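Local coordinates for calcium homeostasis modulator protein 5 (Homo sapiens, PDB 7D60), which assembles into undecameric, cone-shaped large-pore channels whose gating and ion conductance are probably regulated by membrane lipids, at residues 263-267 and 280-284. Numbering follows the deposited sequence.
Sequences EAASE and TLHRV
Glu267 and Arg283 form the salt bridge of this contact, OE1 of Glu267 lying 3.5 Å from NH2 of Arg283. It is a long, single-point pairing: the carboxylate comes at the guanidinium obliquely, with the two planes 33° apart. The glutamate chain runs out extended beyond CG, whereas the arginine is bent at chi3 (57°), with its guanidinium end nearer to 263-267 than its CB. Ala264 O lies near the guanidinium plane at its edge, but 4.3 Å from NH2 of Arg283.

Next to the ion pair, Thr280 points at the turn that follows helix 259-264. Its CG2 methyl rests against two backbone carbonyls, 3.5 Å from Ala265 O and 3.8 Å from Glu267 O. With OG1 anti to the backbone N (chi1 179°), the hydroxyl faces Ala264 O at 3.8 Å, too far for a hydrogen bond. The apolar side is thin: Ala265 CB meets Leu281 CD1 at 3.8 Å, while of the Val284 methyls CG1 lies by Ala264, nearest to its carbonyl O, and CG2 faces Ala265 CB at 4.4 Å. Phe245 of a neighbouring subunit packs on both Ala265 and Leu281, and Ser208 of another hydrogen-bonds Glu263. In the cytoplasmic region of this CALHM channel, between adjoining subunits, helix 280-287 thus packs against the turn at the C-terminal side of helix 259-264, the two joined by an irregular loop.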
# COMPACT_ATOMS: atom_id res chain seq x y z
N GLU A 263 37.39 -45.40 24.18
CA GLU A 263 36.68 -45.56 25.45
C GLU A 263 37.34 -44.78 26.58
O GLU A 263 36.66 -44.41 27.53
CB GLU A 263 36.59 -47.04 25.82
CG GLU A 263 35.88 -47.91 24.80
CD GLU A 263 34.45 -47.47 24.53
OE1 GLU A 263 33.58 -47.70 25.40
OE2 GLU A 263 34.18 -46.92 23.44
N ALA A 264 38.65 -44.54 26.49
CA ALA A 264 39.32 -43.77 27.53
C ALA A 264 39.01 -42.29 27.43
O ALA A 264 39.04 -41.59 28.44
CB ALA A 264 40.83 -44.00 27.46
N ALA A 265 38.71 -41.80 26.24
CA ALA A 265 38.37 -40.40 26.04
C ALA A 265 36.90 -40.10 26.31
O ALA A 265 36.48 -38.95 26.13
CB ALA A 265 38.72 -39.97 24.62
N SER A 266 36.12 -41.09 26.74
CA SER A 266 34.70 -40.91 27.01
C SER A 266 34.37 -41.02 28.49
O SER A 266 33.20 -41.18 28.84
CB SER A 266 33.88 -41.92 26.21
OG SER A 266 33.75 -41.52 24.86
N GLU A 267 35.36 -40.95 29.36
CA GLU A 267 35.11 -41.10 30.78
C GLU A 267 34.59 -39.79 31.38
O GLU A 267 34.35 -38.80 30.69
CB GLU A 267 36.38 -41.55 31.49
CG GLU A 267 36.76 -42.97 31.17
CD GLU A 267 37.99 -43.43 31.92
OE1 GLU A 267 38.48 -42.66 32.77
OE2 GLU A 267 38.46 -44.55 31.67
N THR A 280 38.56 -34.49 29.59
CA THR A 280 39.12 -35.83 29.62
C THR A 280 39.85 -36.18 28.33
O THR A 280 40.63 -37.14 28.32
CB THR A 280 38.03 -36.86 29.92
OG1 THR A 280 38.60 -38.17 29.93
CG2 THR A 280 36.95 -36.79 28.87
N LEU A 281 39.61 -35.43 27.26
CA LEU A 281 40.42 -35.57 26.06
C LEU A 281 41.75 -34.85 26.20
O LEU A 281 42.74 -35.28 25.60
CB LEU A 281 39.65 -35.03 24.86
CG LEU A 281 40.18 -35.35 23.47
CD1 LEU A 281 40.38 -36.83 23.33
CD2 LEU A 281 39.21 -34.85 22.44
N HIS A 282 41.79 -33.77 26.96
CA HIS A 282 43.05 -33.12 27.31
C HIS A 282 43.91 -34.03 28.18
O HIS A 282 45.14 -34.02 28.08
CB HIS A 282 42.75 -31.80 28.02
CG HIS A 282 43.95 -30.92 28.26
ND1 HIS A 282 43.89 -29.81 29.07
CD2 HIS A 282 45.21 -30.98 27.78
CE1 HIS A 282 45.07 -29.23 29.09
NE2 HIS A 282 45.89 -29.92 28.33
N ARG A 283 43.28 -34.84 29.02
CA ARG A 283 44.04 -35.65 29.97
C ARG A 283 44.68 -36.86 29.30
O ARG A 283 45.81 -37.21 29.63
CB ARG A 283 43.14 -36.08 31.12
CG ARG A 283 43.86 -36.79 32.23
CD ARG A 283 42.89 -37.44 33.18
NE ARG A 283 42.02 -38.37 32.49
CZ ARG A 283 41.97 -39.68 32.72
NH1 ARG A 283 42.76 -40.21 33.65
NH2 ARG A 283 41.14 -40.45 32.04
N VAL A 284 43.98 -37.51 28.37
CA VAL A 284 44.56 -38.70 27.73
C VAL A 284 45.60 -38.35 26.68
O VAL A 284 46.39 -39.22 26.29
CB VAL A 284 43.47 -39.59 27.11
CG1 VAL A 284 42.45 -39.97 28.16
CG2 VAL A 284 42.80 -38.91 25.95